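Local coordinates for protein ureidoglycolate hydrolase (Arabidopsis thaliana, PDB 4PXE) that hydrolyses (S)-ureidoglycolate to glyoxylate, ammonium and carbon dioxide with bound manganese ions, in the last step of allantoin breakdown during purine catabolism, at residues 253-263 with 324-334. Numbering follows the deposited sequence.
Sequences RNDAGLAAAEL and SANTIAKKRKV
The two antiparallel helices of the dimerization region of this M20-family enzyme pack together here, and the guanidinium of Arg-332 meets the carboxylate of Glu-262 at the C-terminal end of helix 311-332. Arg-332 forms a side-on salt bridge through two nitrogens: NE reaches Glu-262 OE1 at 3.0 Å in a nearly straight bond, and NH2 takes OE2. Both oxygens lie near the guanidinium plane but are met from above the carboxylate, the two planes being turned 52° apart. A bend at chi2 (-80°) brings the guanidinium over Leu-258, whose CB covers the centre of one face, 3.6 Å above it. NH1 shares a water with Asp-255 N, while NH2 also forms a salt bridge with Glu-268 of the second subunit, so this arginine ties the helix pair to the dimer interface. The short helical segments run 148° apart with axes 9.7 Å from each other, on the sheet that includes strands 222-239 and 335-344. Between them Ile-328 leans over the partner backbone, its CD1 3.5 Å from Leu-263 N and its CG2 against Ala-259 CB; Leu-263 CD1 packs on Ala-325. A Schellman motif with Lys-333 at C-prime ends helix 311-332, and Asn-254 ND2 donates to the Lys-333 carbonyl O at 2.9 Å, tilted out of the carbonyl plane. Next to it, Val-334 directs CG1 at the Asn-254 backbone and CG2 at Ala-259 CB, 4.0 Å away, with Phe-238 of strand 222-239 beneath. Asp-255 N-caps helix 256-272, OD1 accepting from Leu-258 N at 3.2 Å.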
loop_
_atom_site.group_PDB
_atom_site.type_symbol
_atom_site.label_atom_id
_atom_site.label_comp_id
_atom_site.label_asym_id
_atom_site.label_seq_id
_atom_site.Cartn_x
_atom_site.Cartn_y
_atom_site.Cartn_z
ATOM N N ARG A 253 19.597 7.653 -10.845
ATOM C CA ARG A 253 18.603 7.191 -9.881
ATOM C C ARG A 253 19.198 6.603 -8.607
ATOM O O ARG A 253 20.357 6.182 -8.576
ATOM C CB ARG A 253 17.697 6.151 -10.542
ATOM C CG ARG A 253 16.932 6.726 -11.721
ATOM C CD ARG A 253 15.995 5.701 -12.332
ATOM N NE ARG A 253 15.181 6.320 -13.371
ATOM C CZ ARG A 253 13.990 5.883 -13.761
ATOM N NH1 ARG A 253 13.447 4.819 -13.184
ATOM N NH2 ARG A 253 13.330 6.537 -14.717
ATOM N N ASN A 254 18.378 6.602 -7.561
ATOM C CA ASN A 254 18.643 5.848 -6.344
ATOM C C ASN A 254 17.295 5.328 -5.841
ATOM O O ASN A 254 16.692 5.846 -4.900
ATOM C CB ASN A 254 19.483 6.644 -5.312
ATOM C CG ASN A 254 18.802 7.904 -4.792
ATOM O OD1 ASN A 254 17.928 8.491 -5.439
ATOM N ND2 ASN A 254 19.214 8.331 -3.609
ATOM N N ASP A 255 16.826 4.305 -6.555
ATOM C CA ASP A 255 15.451 3.814 -6.474
ATOM C C ASP A 255 15.238 3.002 -5.196
ATOM O O ASP A 255 15.783 1.905 -5.057
ATOM C CB ASP A 255 15.175 2.965 -7.726
ATOM C CG ASP A 255 13.713 2.552 -7.879
ATOM O OD1 ASP A 255 13.041 2.227 -6.880
ATOM O OD2 ASP A 255 13.244 2.529 -9.038
ATOM N N ALA A 256 14.445 3.541 -4.274
ATOM C CA ALA A 256 14.217 2.889 -2.985
ATOM C C ALA A 256 13.436 1.591 -3.134
ATOM O O ALA A 256 13.531 0.706 -2.285
ATOM C CB ALA A 256 13.504 3.834 -2.026
ATOM N N GLY A 257 12.657 1.482 -4.203
ATOM C CA GLY A 257 11.894 0.269 -4.444
ATOM C C GLY A 257 12.810 -0.880 -4.818
ATOM O O GLY A 257 12.605 -2.018 -4.375
ATOM N N LEU A 258 13.830 -0.601 -5.618
ATOM C CA LEU A 258 14.778 -1.634 -6.009
ATOM C C LEU A 258 15.652 -2.051 -4.829
ATOM O O LEU A 258 15.972 -3.236 -4.700
ATOM C CB LEU A 258 15.596 -1.195 -7.215
ATOM C CG LEU A 258 14.756 -1.047 -8.481
ATOM C CD1 LEU A 258 15.631 -0.646 -9.650
ATOM C CD2 LEU A 258 13.988 -2.344 -8.794
ATOM N N ALA A 259 15.990 -1.112 -3.944
ATOM C CA ALA A 259 16.675 -1.475 -2.705
ATOM C C ALA A 259 15.825 -2.444 -1.893
ATOM O O ALA A 259 16.335 -3.428 -1.352
ATOM C CB ALA A 259 17.007 -0.240 -1.878
ATOM N N ALA A 260 14.525 -2.177 -1.816
ATOM C CA ALA A 260 13.616 -3.026 -1.059
ATOM C C ALA A 260 13.511 -4.404 -1.690
ATOM O O ALA A 260 13.511 -5.420 -0.981
ATOM C CB ALA A 260 12.247 -2.376 -0.962
ATOM N N ALA A 261 13.433 -4.448 -3.017
ATOM C CA ALA A 261 13.359 -5.725 -3.733
ATOM C C ALA A 261 14.599 -6.570 -3.456
ATOM O O ALA A 261 14.503 -7.782 -3.190
ATOM C CB ALA A 261 13.199 -5.484 -5.226
ATOM N N GLU A 262 15.759 -5.928 -3.488
ATOM C CA GLU A 262 17.011 -6.620 -3.216
ATOM C C GLU A 262 17.074 -7.116 -1.785
ATOM O O GLU A 262 17.575 -8.223 -1.534
ATOM C CB GLU A 262 18.210 -5.723 -3.544
ATOM C CG GLU A 262 18.337 -5.508 -5.032
ATOM C CD GLU A 262 19.371 -4.471 -5.432
ATOM O OE1 GLU A 262 19.559 -3.483 -4.693
ATOM O OE2 GLU A 262 19.976 -4.648 -6.509
ATOM N N LEU A 263 16.565 -6.326 -0.840
ATOM C CA LEU A 263 16.589 -6.761 0.555
ATOM C C LEU A 263 15.662 -7.948 0.769
ATOM O O LEU A 263 16.022 -8.879 1.486
ATOM C CB LEU A 263 16.268 -5.625 1.534
ATOM C CG LEU A 263 16.448 -5.978 3.019
ATOM C CD1 LEU A 263 17.875 -6.471 3.339
ATOM C CD2 LEU A 263 16.065 -4.819 3.915
ATOM N N SER A 324 23.284 -6.978 4.895
ATOM C CA SER A 324 22.769 -6.803 3.542
ATOM C C SER A 324 22.061 -5.469 3.337
ATOM O O SER A 324 22.208 -4.857 2.280
ATOM C CB SER A 324 21.839 -7.958 3.154
ATOM O OG SER A 324 22.595 -9.128 2.889
ATOM N N ALA A 325 21.305 -5.023 4.335
ATOM C CA ALA A 325 20.611 -3.741 4.231
ATOM C C ALA A 325 21.620 -2.618 4.024
ATOM O O ALA A 325 21.404 -1.716 3.217
ATOM C CB ALA A 325 19.761 -3.479 5.454
ATOM N N ASN A 326 22.735 -2.693 4.740
ATOM C CA ASN A 326 23.785 -1.691 4.590
ATOM C C ASN A 326 24.519 -1.780 3.258
ATOM O O ASN A 326 24.795 -0.758 2.623
ATOM C CB ASN A 326 24.759 -1.764 5.772
ATOM C CG ASN A 326 24.216 -1.061 7.002
ATOM O OD1 ASN A 326 24.221 0.169 7.080
ATOM N ND2 ASN A 326 23.746 -1.833 7.971
ATOM N N THR A 327 24.808 -2.992 2.805
ATOM C CA THR A 327 25.463 -3.197 1.523
ATOM C C THR A 327 24.584 -2.694 0.374
ATOM O O THR A 327 25.053 -2.004 -0.525
ATOM C CB THR A 327 25.805 -4.683 1.309
ATOM O OG1 THR A 327 26.743 -5.091 2.311
ATOM C CG2 THR A 327 26.414 -4.907 -0.062
ATOM N N ILE A 328 23.304 -3.048 0.425
ATOM C CA ILE A 328 22.345 -2.603 -0.582
ATOM C C ILE A 328 22.194 -1.082 -0.575
ATOM O O ILE A 328 22.174 -0.461 -1.639
ATOM C CB ILE A 328 20.978 -3.288 -0.353
ATOM C CG1 ILE A 328 21.096 -4.772 -0.693
ATOM C CG2 ILE A 328 19.879 -2.630 -1.197
ATOM C CD1 ILE A 328 19.968 -5.624 -0.124
ATOM N N ALA A 329 22.100 -0.482 0.609
ATOM C CA ALA A 329 21.972 0.976 0.697
ATOM C C ALA A 329 23.162 1.674 0.037
ATOM O O ALA A 329 22.991 2.622 -0.733
ATOM C CB ALA A 329 21.809 1.428 2.135
ATOM N N LYS A 330 24.369 1.187 0.313
ATOM C CA LYS A 330 25.570 1.770 -0.283
ATOM C C LYS A 330 25.601 1.601 -1.802
ATOM O O LYS A 330 25.931 2.542 -2.528
ATOM C CB LYS A 330 26.829 1.168 0.350
ATOM C CG LYS A 330 27.060 1.584 1.798
ATOM C CD LYS A 330 28.439 1.126 2.282
ATOM C CE LYS A 330 28.738 1.593 3.702
ATOM N NZ LYS A 330 27.980 0.826 4.734
ATOM N N LYS A 331 25.258 0.412 -2.288
ATOM C CA LYS A 331 25.292 0.134 -3.717
ATOM C C LYS A 331 24.228 0.929 -4.480
ATOM O O LYS A 331 24.484 1.449 -5.570
ATOM C CB LYS A 331 25.137 -1.369 -3.984
ATOM C CG LYS A 331 25.099 -1.701 -5.465
ATOM C CD LYS A 331 25.416 -3.157 -5.739
ATOM C CE LYS A 331 25.606 -3.387 -7.230
ATOM N NZ LYS A 331 26.519 -2.363 -7.824
ATOM N N ARG A 332 23.036 1.025 -3.900
ATOM C CA ARG A 332 21.944 1.757 -4.534
ATOM C C ARG A 332 22.052 3.261 -4.332
ATOM O O ARG A 332 21.322 4.027 -4.962
ATOM C CB ARG A 332 20.601 1.267 -3.988
ATOM C CG ARG A 332 20.170 -0.078 -4.544
ATOM C CD ARG A 332 19.559 0.080 -5.924
ATOM N NE ARG A 332 19.414 -1.212 -6.590
ATOM C CZ ARG A 332 19.160 -1.350 -7.882
ATOM N NH1 ARG A 332 19.039 -0.269 -8.645
ATOM N NH2 ARG A 332 19.057 -2.554 -8.414
ATOM N N LYS A 333 22.954 3.672 -3.447
ATOM C CA LYS A 333 23.135 5.083 -3.101
ATOM C C LYS A 333 21.889 5.683 -2.454
ATOM O O LYS A 333 21.551 6.858 -2.652
ATOM C CB LYS A 333 23.608 5.893 -4.316
ATOM C CG LYS A 333 24.941 5.400 -4.860
ATOM C CD LYS A 333 25.443 6.253 -6.015
ATOM C CE LYS A 333 24.699 5.939 -7.297
ATOM N NZ LYS A 333 25.132 4.649 -7.900
ATOM N N VAL A 334 21.204 4.853 -1.672
ATOM C CA VAL A 334 20.081 5.305 -0.866
ATOM C C VAL A 334 20.483 5.352 0.598
ATOM O O VAL A 334 21.481 4.746 0.996
ATOM C CB VAL A 334 18.837 4.390 -1.030
ATOM C CG1 VAL A 334 18.311 4.463 -2.451
ATOM C CG2 VAL A 334 19.140 2.940 -0.630
HETATM O O HOH W 1 21.132 3.169 -7.927
HETATM O O HOH W 2 18.493 2.705 -8.359
#